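Oxidored_FMN domain-containing protein ([Pseudomonas] geniculata N1, PDB 6L6J) acts as the 6-hydroxypseudooxynicotine amine oxidase HisD, a flavoenzyme that holds FMN, a [4Fe-4S] cluster and ADP. Local coordinates at residues Leu175-Asp180 with Val201-Glu206; Val223-Glu228 with Arg244-Leu249; Ser390-Gly395 with Ser462-Asp467. All coordinates share one frame; numbering follows the deposited sequence.

Contact 1 (Leu175-Asp180 with Val201-Glu206)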
loop_
_atom_site.group_PDB
_atom_site.type_symbol
_atom_site.label_atom_id
_atom_site.label_comp_id
_atom_site.label_asym_id
_atom_site.label_seq_id
_atom_site.Cartn_x
_atom_site.Cartn_y
_atom_site.Cartn_z
ATOM N N LEU A 175 13.674 5.251 10.120
ATOM C CA LEU A 175 13.448 6.644 9.646
ATOM C C LEU A 175 13.485 7.625 10.826
ATOM O O LEU A 175 12.747 8.611 10.778
ATOM C CB LEU A 175 12.102 6.720 8.916
ATOM C CG LEU A 175 11.902 5.713 7.782
ATOM C CD1 LEU A 175 10.490 5.808 7.226
ATOM C CD2 LEU A 175 12.930 5.915 6.666
ATOM N N SER A 176 14.345 7.395 11.823
ATOM C CA SER A 176 14.425 8.227 13.053
ATOM C C SER A 176 15.869 8.349 13.538
ATOM O O SER A 176 16.559 7.315 13.652
ATOM C CB SER A 176 13.554 7.663 14.150
ATOM O OG SER A 176 13.964 8.179 15.414
ATOM N N LEU A 177 16.272 9.569 13.874
ATOM C CA LEU A 177 17.567 9.884 14.539
ATOM C C LEU A 177 17.675 9.107 15.860
ATOM O O LEU A 177 18.800 8.759 16.248
ATOM C CB LEU A 177 17.651 11.392 14.797
ATOM C CG LEU A 177 19.001 11.899 15.311
ATOM C CD1 LEU A 177 20.023 11.881 14.201
ATOM C CD2 LEU A 177 18.880 13.302 15.894
ATOM N N LEU A 178 16.549 8.824 16.522
ATOM C CA LEU A 178 16.526 8.135 17.837
ATOM C C LEU A 178 16.918 6.672 17.621
ATOM O O LEU A 178 17.734 6.175 18.399
ATOM C CB LEU A 178 15.141 8.275 18.481
ATOM C CG LEU A 178 14.609 9.703 18.657
ATOM C CD1 LEU A 178 13.235 9.678 19.303
ATOM C CD2 LEU A 178 15.542 10.576 19.493
ATOM N N GLN A 179 16.371 6.020 16.591
ATOM C CA GLN A 179 16.700 4.608 16.229
ATOM C C GLN A 179 18.175 4.554 15.812
ATOM O O GLN A 179 18.864 3.633 16.248
ATOM C CB GLN A 179 15.784 4.064 15.129
ATOM C CG GLN A 179 15.914 2.561 14.956
ATOM C CD GLN A 179 14.954 1.924 13.976
ATOM O OE1 GLN A 179 13.870 2.442 13.676
ATOM N NE2 GLN A 179 15.355 0.755 13.477
ATOM N N ASP A 180 18.637 5.530 15.022
ATOM C CA ASP A 180 20.065 5.666 14.627
ATOM C C ASP A 180 20.934 5.723 15.889
ATOM O O ASP A 180 21.956 5.030 15.943
ATOM C CB ASP A 180 20.297 6.874 13.719
ATOM C CG ASP A 180 19.654 6.768 12.336
ATOM O OD1 ASP A 180 19.290 5.614 11.929
ATOM O OD2 ASP A 180 19.493 7.843 11.671
ATOM N N VAL A 201 20.288 4.626 24.512
ATOM C CA VAL A 201 18.840 4.897 24.744
ATOM C C VAL A 201 18.640 6.325 25.285
ATOM O O VAL A 201 17.501 6.790 25.252
ATOM C CB VAL A 201 18.221 3.840 25.678
ATOM C CG1 VAL A 201 18.388 4.205 27.150
ATOM C CG2 VAL A 201 16.753 3.602 25.337
ATOM N N ARG A 202 19.700 6.985 25.750
ATOM C CA ARG A 202 19.661 8.311 26.429
ATOM C C ARG A 202 18.860 9.327 25.596
ATOM O O ARG A 202 18.067 10.114 26.186
ATOM C CB ARG A 202 21.086 8.831 26.668
ATOM C CG ARG A 202 21.149 10.183 27.374
ATOM C CD ARG A 202 22.555 10.635 27.762
ATOM N NE ARG A 202 23.357 9.538 28.283
ATOM C CZ ARG A 202 23.167 8.949 29.463
ATOM N NH1 ARG A 202 22.212 9.365 30.278
ATOM N NH2 ARG A 202 23.928 7.930 29.825
ATOM N N LEU A 203 19.063 9.367 24.279
ATOM C CA LEU A 203 18.434 10.429 23.469
ATOM C C LEU A 203 16.921 10.191 23.434
ATOM O O LEU A 203 16.170 11.183 23.586
ATOM C CB LEU A 203 19.031 10.466 22.066
ATOM C CG LEU A 203 18.589 11.648 21.211
ATOM C CD1 LEU A 203 18.523 12.934 22.028
ATOM C CD2 LEU A 203 19.515 11.834 20.026
ATOM N N LEU A 204 16.502 8.932 23.261
ATOM C CA LEU A 204 15.072 8.527 23.246
ATOM C C LEU A 204 14.422 8.858 24.596
ATOM O O LEU A 204 13.310 9.403 24.574
ATOM C CB LEU A 204 14.927 7.032 22.934
ATOM C CG LEU A 204 13.494 6.504 23.056
ATOM C CD1 LEU A 204 12.550 7.257 22.128
ATOM C CD2 LEU A 204 13.424 5.024 22.783
ATOM N N ARG A 205 15.063 8.510 25.713
ATOM C CA ARG A 205 14.559 8.795 27.090
ATOM C C ARG A 205 14.474 10.317 27.283
ATOM O O ARG A 205 13.387 10.807 27.587
ATOM C CB ARG A 205 15.436 8.089 28.139
ATOM C CG ARG A 205 15.478 8.729 29.522
ATOM C CD ARG A 205 16.591 8.164 30.394
ATOM N NE ARG A 205 16.198 6.889 30.990
ATOM C CZ ARG A 205 16.906 5.753 30.970
ATOM N NH1 ARG A 205 18.098 5.690 30.388
ATOM N NH2 ARG A 205 16.415 4.673 31.551
ATOM N N GLU A 206 15.579 11.037 27.104
ATOM C CA GLU A 206 15.671 12.514 27.320
ATOM C C GLU A 206 14.633 13.269 26.467
ATOM O O GLU A 206 14.098 14.263 26.933
ATOM C CB GLU A 206 17.072 13.020 26.973
ATOM C CG GLU A 206 18.132 12.648 27.988
ATOM C CD GLU A 206 19.492 13.225 27.651
ATOM O OE1 GLU A 206 19.747 13.481 26.460
ATOM O OE2 GLU A 206 20.286 13.433 28.585
HETATM O O HOH W 1 17.937 6.937 21.515
#
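L178, near the start of helix 177-182, spreads its two methyl branches over two successive leucines of helix 197-215, and shows how one forked side chain can seat a short helix against a longer one. Branch CD2 comes up against CG of L203 at 3.7 Å, while branch CD1 meets CD1 of L204 at 3.8 Å. L178 meets each of these side chains at nearly a right angle. With CG anti to its carbonyl carbon (chi1 -55°), L178 sends its fork across to the second helix. This buried leucine trio is the tight part of the contact. L177 makes a looser neighbour, its CD2 approaching CD2 of L203 at 4.4 Å.

Beside the leucines the two backbones are joined through water rather than directly. One water gives a proton to O of L178 at 3.2 Å and receives one from N of L204 at 3.0 Å. The helix is kinked here, N of L203 and L204 making no bond to the preceding turn, which is consistent with N of L204 turning to the water. The facing helix starts with an N-cap, where OG of S176 accepts from N of L178 at 2.9 Å and, more weakly, from N of Q179. The same hydroxyl is hydrogen-bonded to O of Y170, which links the cap to the barrel wall.

By contrast, R202, R205 and E206 are partly exposed and take no part in the leucine packing; E206 reaches the hydroxyl of Y193. In the TIM barrel, helix 177-182 belongs to the connection after strand 166-171 and packs here on helix 197-215 of the outer helical layer. Around the apolar side, F148 of helix 142-162 touches L177, L178 and L203, V169 of strand 166-171 lies against L178 and L204, and helix 241-249 packs L249 on L204.

Contact 2 (Val223-Glu228 with Arg244-Leu249). With FMN (flavin mononucleotide), chain B.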
loop_
_atom_site.group_PDB
_atom_site.type_symbol
_atom_site.label_atom_id
_atom_site.label_comp_id
_atom_site.label_asym_id
_atom_site.label_seq_id
_atom_site.Cartn_x
_atom_site.Cartn_y
_atom_site.Cartn_z
ATOM N N VAL A 223 4.709 6.727 22.059
ATOM C CA VAL A 223 5.986 6.312 21.412
ATOM C C VAL A 223 5.621 5.329 20.311
ATOM O O VAL A 223 4.984 4.299 20.633
ATOM C CB VAL A 223 6.993 5.702 22.403
ATOM C CG1 VAL A 223 8.329 5.429 21.736
ATOM C CG2 VAL A 223 7.206 6.614 23.598
ATOM N N ARG A 224 5.988 5.640 19.066
ATOM C CA ARG A 224 6.034 4.601 18.015
ATOM C C ARG A 224 7.426 3.975 18.108
ATOM O O ARG A 224 8.418 4.738 18.111
ATOM C CB ARG A 224 5.689 5.172 16.644
ATOM C CG ARG A 224 5.585 4.093 15.579
ATOM C CD ARG A 224 4.222 3.469 15.361
ATOM N NE ARG A 224 3.887 3.500 13.947
ATOM C CZ ARG A 224 3.162 2.611 13.289
ATOM N NH1 ARG A 224 2.660 1.551 13.887
ATOM N NH2 ARG A 224 2.962 2.777 11.995
ATOM N N PHE A 225 7.502 2.654 18.288
ATOM C CA PHE A 225 8.798 1.958 18.499
ATOM C C PHE A 225 8.823 0.652 17.704
ATOM O O PHE A 225 7.922 -0.179 17.881
ATOM C CB PHE A 225 9.084 1.757 19.991
ATOM C CG PHE A 225 10.366 1.018 20.282
ATOM C CD1 PHE A 225 11.582 1.517 19.843
ATOM C CD2 PHE A 225 10.364 -0.168 20.998
ATOM C CE1 PHE A 225 12.766 0.838 20.083
ATOM C CE2 PHE A 225 11.552 -0.841 21.246
ATOM C CZ PHE A 225 12.752 -0.341 20.780
ATOM N N ALA A 226 9.819 0.543 16.821
ATOM C CA ALA A 226 10.255 -0.714 16.180
ATOM C C ALA A 226 10.949 -1.580 17.241
ATOM O O ALA A 226 12.043 -1.170 17.732
ATOM C CB ALA A 226 11.157 -0.417 15.006
ATOM N N VAL A 227 10.313 -2.702 17.602
ATOM C CA VAL A 227 10.809 -3.629 18.658
ATOM C C VAL A 227 11.884 -4.511 18.029
ATOM O O VAL A 227 12.937 -4.685 18.676
ATOM C CB VAL A 227 9.690 -4.459 19.323
ATOM C CG1 VAL A 227 8.806 -3.588 20.193
ATOM C CG2 VAL A 227 8.850 -5.251 18.333
ATOM N N GLU A 228 11.649 -4.979 16.797
ATOM C CA GLU A 228 12.645 -5.755 16.008
ATOM C C GLU A 228 12.941 -5.035 14.685
ATOM O O GLU A 228 11.987 -4.508 14.089
ATOM C CB GLU A 228 12.139 -7.178 15.770
ATOM C CG GLU A 228 13.115 -8.037 14.982
ATOM C CD GLU A 228 13.326 -9.448 15.506
ATOM O OE1 GLU A 228 12.857 -9.731 16.638
ATOM O OE2 GLU A 228 13.967 -10.262 14.782
ATOM N N ARG A 244 14.660 -4.356 25.935
ATOM C CA ARG A 244 15.347 -3.467 26.910
ATOM C C ARG A 244 14.732 -2.073 26.862
ATOM O O ARG A 244 14.484 -1.532 27.938
ATOM C CB ARG A 244 16.853 -3.390 26.667
ATOM C CG ARG A 244 17.670 -4.390 27.474
ATOM C CD ARG A 244 19.163 -4.106 27.432
ATOM N NE ARG A 244 19.845 -5.028 26.535
ATOM C CZ ARG A 244 20.381 -6.185 26.909
ATOM N NH1 ARG A 244 20.965 -6.957 26.006
ATOM N NH2 ARG A 244 20.330 -6.571 28.180
ATOM N N VAL A 245 14.505 -1.502 25.673
ATOM C CA VAL A 245 13.985 -0.104 25.555
ATOM C C VAL A 245 12.653 -0.052 26.307
ATOM O O VAL A 245 12.478 0.842 27.172
ATOM C CB VAL A 245 13.847 0.394 24.102
ATOM C CG1 VAL A 245 12.983 1.644 24.005
ATOM C CG2 VAL A 245 15.208 0.648 23.447
ATOM N N VAL A 246 11.753 -0.987 26.012
ATOM C CA VAL A 246 10.439 -1.040 26.713
ATOM C C VAL A 246 10.740 -1.109 28.220
ATOM O O VAL A 246 10.479 -0.119 28.917
ATOM C CB VAL A 246 9.543 -2.189 26.219
ATOM C CG1 VAL A 246 8.254 -2.252 27.001
ATOM C CG2 VAL A 246 9.227 -2.059 24.742
ATOM N N GLU A 247 11.343 -2.190 28.703
ATOM C CA GLU A 247 11.656 -2.342 30.149
ATOM C C GLU A 247 12.067 -0.990 30.735
ATOM O O GLU A 247 11.418 -0.553 31.675
ATOM C CB GLU A 247 12.717 -3.415 30.370
ATOM C CG GLU A 247 12.089 -4.764 30.672
ATOM C CD GLU A 247 13.043 -5.929 30.598
ATOM O OE1 GLU A 247 14.270 -5.677 30.597
ATOM O OE2 GLU A 247 12.553 -7.066 30.507
ATOM N N ALA A 248 13.073 -0.337 30.161
ATOM C CA ALA A 248 13.665 0.931 30.657
ATOM C C ALA A 248 12.632 2.069 30.724
ATOM O O ALA A 248 12.741 2.914 31.628
ATOM C CB ALA A 248 14.831 1.316 29.781
ATOM N N LEU A 249 11.674 2.116 29.800
ATOM C CA LEU A 249 10.721 3.256 29.665
ATOM C C LEU A 249 9.260 2.796 29.808
ATOM O O LEU A 249 8.372 3.571 29.419
ATOM C CB LEU A 249 10.939 3.898 28.289
ATOM C CG LEU A 249 12.370 4.301 27.963
ATOM C CD1 LEU A 249 12.486 4.660 26.496
ATOM C CD2 LEU A 249 12.819 5.464 28.840
HETATM N N1 FMN B . 4.397 4.436 9.360
HETATM C C2 FMN B . 4.949 5.525 9.985
HETATM O O2 FMN B . 5.367 5.371 11.137
HETATM N N3 FMN B . 5.038 6.751 9.452
HETATM C C4 FMN B . 4.574 6.997 8.215
HETATM O O4 FMN B . 4.660 8.121 7.725
HETATM C C4A FMN B . 3.981 5.871 7.440
HETATM N N5 FMN B . 3.500 6.051 6.186
HETATM C C5A FMN B . 2.901 5.016 5.556
HETATM C C6 FMN B . 2.337 5.212 4.298
HETATM C C7 FMN B . 1.710 4.155 3.670
HETATM C C7M FMN B . 1.174 4.366 2.307
HETATM C C8 FMN B . 1.599 2.845 4.322
HETATM C C8M FMN B . 0.954 1.673 3.642
HETATM C C9 FMN B . 2.144 2.633 5.560
HETATM C C9A FMN B . 2.787 3.670 6.223
HETATM N N10 FMN B . 3.309 3.487 7.512
HETATM C C10 FMN B . 3.900 4.564 8.124
HETATM C "C1'" FMN B . 3.230 2.180 8.238
HETATM C "C2'" FMN B . 1.864 2.003 8.873
HETATM O "O2'" FMN B . 1.754 2.977 9.896
HETATM C "C3'" FMN B . 1.672 0.644 9.478
HETATM O "O3'" FMN B . 2.587 0.490 10.563
HETATM C "C4'" FMN B . 1.853 -0.513 8.496
HETATM O "O4'" FMN B . 1.194 -0.212 7.243
HETATM C "C5'" FMN B . 1.349 -1.822 9.086
HETATM O "O5'" FMN B . -0.037 -1.688 9.344
HETATM P P FMN B . -1.129 -2.186 8.256
HETATM O O1P FMN B . -0.938 -3.680 8.132
HETATM O O2P FMN B . -2.419 -1.771 8.893
HETATM O O3P FMN B . -0.805 -1.424 6.984
#
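The wall of the FMN pocket has a back as well as a front: on the strand that carries R224 to the flavin, the next residue, F225, meets V245 and V246 of helix 241-249. CG1 of V245 lies over one face of the F225 ring, a CH-pi contact 4.0 Å from the ring centroid and 18° off its normal, while N of V227 lies toward the rim of the opposite face. CB of V245 adds to this at 3.6 Å from ring atom CZ. V246 comes in obliquely, its CG2 4.3 Å from CD2 of F225. Successive residues R224 and F225 point to opposite sides of the strand, R224 to the barrel's interior and F225 to the helical layer. Such alternation is the logic of the TIM barrel, here within the beta-alpha-beta unit of strands 220-229 and 255-261 and the helix between them.

The R224 chain is bent at chi2 (90°) and chi3, which brings the guanidinium beside the ribityl chain and the pyrimidine part of the flavin. NH2 donates to O3' of FMN at 2.7 Å and weakly to N1 at 3.4 Å. Positive charge at this place would probably stabilise negative charge gathering around N1 and O2 of a reduced flavin. D257 of the neighbouring strand, 255-261, steadies the guanidinium through a salt bridge from OD1 to NH1. A leucine here would probably leave O3' of FMN without this donor and D257 without its cationic mate.

Contact 3 (Ser390-Gly395 with Ser462-Asp467). With ADP (adenosine-5'-diphosphate), chain D.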
loop_
_atom_site.group_PDB
_atom_site.type_symbol
_atom_site.label_atom_id
_atom_site.label_comp_id
_atom_site.label_asym_id
_atom_site.label_seq_id
_atom_site.Cartn_x
_atom_site.Cartn_y
_atom_site.Cartn_z
ATOM N N SER A 390 -30.826 2.814 -18.195
ATOM C CA SER A 390 -30.202 1.470 -18.182
ATOM C C SER A 390 -28.788 1.543 -18.792
ATOM O O SER A 390 -28.604 2.251 -19.816
ATOM C CB SER A 390 -31.091 0.435 -18.856
ATOM O OG SER A 390 -30.759 0.275 -20.225
ATOM N N ILE A 391 -27.845 0.809 -18.179
ATOM C CA ILE A 391 -26.420 0.688 -18.615
ATOM C C ILE A 391 -26.053 -0.799 -18.806
ATOM O O ILE A 391 -26.258 -1.603 -17.877
ATOM C CB ILE A 391 -25.477 1.391 -17.607
ATOM C CG1 ILE A 391 -25.791 2.887 -17.461
ATOM C CG2 ILE A 391 -24.021 1.158 -17.990
ATOM C CD1 ILE A 391 -26.666 3.232 -16.289
ATOM N N LEU A 392 -25.498 -1.151 -19.970
ATOM C CA LEU A 392 -24.899 -2.486 -20.233
ATOM C C LEU A 392 -23.380 -2.383 -20.053
ATOM O O LEU A 392 -22.742 -1.589 -20.774
ATOM C CB LEU A 392 -25.255 -2.957 -21.647
ATOM C CG LEU A 392 -24.749 -4.350 -22.042
ATOM C CD1 LEU A 392 -25.096 -5.398 -20.995
ATOM C CD2 LEU A 392 -25.310 -4.777 -23.394
ATOM N N VAL A 393 -22.833 -3.154 -19.113
ATOM C CA VAL A 393 -21.367 -3.272 -18.878
ATOM C C VAL A 393 -20.900 -4.593 -19.492
ATOM O O VAL A 393 -21.395 -5.664 -19.089
ATOM C CB VAL A 393 -21.028 -3.161 -17.380
ATOM C CG1 VAL A 393 -19.562 -3.436 -17.107
ATOM C CG2 VAL A 393 -21.430 -1.807 -16.814
ATOM N N ILE A 394 -19.949 -4.515 -20.410
ATOM C CA ILE A 394 -19.414 -5.695 -21.140
ATOM C C ILE A 394 -18.008 -5.992 -20.609
ATOM O O ILE A 394 -17.059 -5.281 -20.996
ATOM C CB ILE A 394 -19.465 -5.439 -22.657
ATOM C CG1 ILE A 394 -20.722 -4.649 -23.029
ATOM C CG2 ILE A 394 -19.354 -6.750 -23.413
ATOM C CD1 ILE A 394 -21.022 -4.603 -24.505
ATOM N N GLY A 395 -17.891 -6.986 -19.731
ATOM C CA GLY A 395 -16.621 -7.366 -19.082
ATOM C C GLY A 395 -16.777 -7.583 -17.579
ATOM O O GLY A 395 -17.257 -6.665 -16.877
ATOM N N SER A 462 -22.063 -15.258 -21.381
ATOM C CA SER A 462 -22.635 -14.336 -22.384
ATOM C C SER A 462 -21.530 -13.592 -23.126
ATOM O O SER A 462 -21.254 -12.430 -22.846
ATOM C CB SER A 462 -23.614 -13.429 -21.695
ATOM O OG SER A 462 -24.428 -14.184 -20.798
ATOM N N PRO A 463 -20.865 -14.245 -24.108
ATOM C CA PRO A 463 -20.030 -13.538 -25.074
ATOM C C PRO A 463 -20.964 -12.736 -25.989
ATOM O O PRO A 463 -21.927 -13.308 -26.455
ATOM C CB PRO A 463 -19.257 -14.649 -25.812
ATOM C CG PRO A 463 -20.122 -15.877 -25.657
ATOM C CD PRO A 463 -20.873 -15.697 -24.349
ATOM N N LEU A 464 -20.692 -11.444 -26.163
ATOM C CA LEU A 464 -21.563 -10.498 -26.911
ATOM C C LEU A 464 -20.854 -10.039 -28.195
ATOM O O LEU A 464 -19.721 -9.518 -28.099
ATOM C CB LEU A 464 -21.911 -9.302 -26.017
ATOM C CG LEU A 464 -22.650 -9.625 -24.719
ATOM C CD1 LEU A 464 -22.885 -8.362 -23.895
ATOM C CD2 LEU A 464 -23.973 -10.328 -24.987
ATOM N N GLY A 465 -21.493 -10.263 -29.349
ATOM C CA GLY A 465 -21.181 -9.583 -30.623
ATOM C C GLY A 465 -21.810 -8.200 -30.622
ATOM O O GLY A 465 -22.604 -7.928 -29.681
ATOM N N ALA A 466 -21.477 -7.370 -31.619
ATOM C CA ALA A 466 -21.954 -5.971 -31.770
ATOM C C ALA A 466 -23.473 -5.947 -31.945
ATOM O O ALA A 466 -24.110 -5.013 -31.419
ATOM C CB ALA A 466 -21.272 -5.311 -32.936
ATOM N N ASP A 467 -24.015 -6.944 -32.657
ATOM C CA ASP A 467 -25.472 -7.136 -32.900
ATOM C C ASP A 467 -26.201 -7.223 -31.563
ATOM O O ASP A 467 -27.185 -6.488 -31.379
ATOM C CB ASP A 467 -25.758 -8.418 -33.693
ATOM C CG ASP A 467 -25.472 -8.308 -35.181
ATOM O OD1 ASP A 467 -26.023 -7.378 -35.815
ATOM O OD2 ASP A 467 -24.681 -9.138 -35.687
HETATM P PB ADP D . -10.003 -5.169 -16.762
HETATM O O1B ADP D . -11.299 -5.340 -16.004
HETATM O O2B ADP D . -8.777 -5.058 -15.857
HETATM O O3B ADP D . -10.079 -4.067 -17.789
HETATM P PA ADP D . -10.156 -8.008 -17.474
HETATM O O1A ADP D . -10.085 -8.300 -16.013
HETATM O O2A ADP D . -9.272 -8.757 -18.398
HETATM O O3A ADP D . -9.797 -6.473 -17.671
HETATM O "O5'" ADP D . -11.694 -8.069 -17.960
HETATM C "C5'" ADP D . -12.070 -8.498 -19.290
HETATM C "C4'" ADP D . -13.206 -9.487 -19.197
HETATM O "O4'" ADP D . -14.142 -9.216 -20.276
HETATM C "C3'" ADP D . -12.810 -10.965 -19.365
HETATM O "O3'" ADP D . -13.614 -11.851 -18.596
HETATM C "C2'" ADP D . -13.052 -11.168 -20.866
HETATM O "O2'" ADP D . -13.126 -12.512 -21.297
HETATM C "C1'" ADP D . -14.375 -10.417 -20.976
HETATM N N9 ADP D . -14.808 -10.147 -22.347
HETATM C C8 ADP D . -14.032 -9.816 -23.435
HETATM N N7 ADP D . -14.724 -9.663 -24.535
HETATM C C5 ADP D . -16.039 -9.932 -24.158
HETATM C C6 ADP D . -17.262 -9.941 -24.868
HETATM N N6 ADP D . -17.373 -9.648 -26.156
HETATM N N1 ADP D . -18.393 -10.244 -24.182
HETATM C C2 ADP D . -18.288 -10.521 -22.878
HETATM N N3 ADP D . -17.202 -10.536 -22.111
HETATM C C4 ADP D . -16.099 -10.230 -22.812
#
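Two first torsions bring I394 and L464 together. In I394 the branch CG2 stands anti to the backbone N, projecting from the end of strand 390-394. In L464, CG lies beside the backbone N (chi1 -60°) and CD1 extends straight on, anti to CA, so that this methyl leads toward the strand. CD1 of L464 thus rests on CG2 of I394 at 3.9 Å, and two residues back along the strand, on the same face, CD2 of L392 approaches the same methyl at 4.4 Å. The apolar seam continues beyond the two segments, for V469 and F472 of helix 466-472 touch I394 and L392, while A417 of strand 413-417 lies against L464.

While its side chain packs on the strand, the backbone of L464 reads the adenine of ADP. Its N donates to adenine N1 at 3.3 Å, and its O accepts from N6 at 3.1 Å, both bonds fairly straight with angles of 159°. N1 and N6 form the Watson-Crick edge of the base; a 6-oxo purine, with an acceptor at position 6 and normally a protonated N1, would probably match poorly. The same CG2 of I394 also sits over the face of the adenine, 3.7 Å above N1. Next along the chain, CA of G395 lies 3.3 Å from O4' of ADP. G395 probably is the first glycine of a GxGxxG turn and A399 N and D418 also bond to the nucleotide, consistent with the nucleotide-binding arrangement of a Rossmann fold: first strand, glycine turn, and adenine held by the loop after the third strand.

Overall arrangement
Followed from the N terminus, the chain closes three loops in series, none of them enclosing or crossing another. Contact 1 comes first, bringing helix 197-215 back to helix 177-182 across 20 intervening residues. Contact 2 follows at once, folding helix 241-249 onto strand 220-229. These two are physically continuous: CD2 of L204 packs on CG1 of V245 at 3.6 Å, so neighbouring helices of the barrel's outer layer share one apolar seam. Contact 3 closes a longer loop in the Rossmann-like part, on the opposite side of the chain's centre, its nearest atoms about 36 Å from those of contact 2. Flavin and ADP are thereby served by separate folds of one chain.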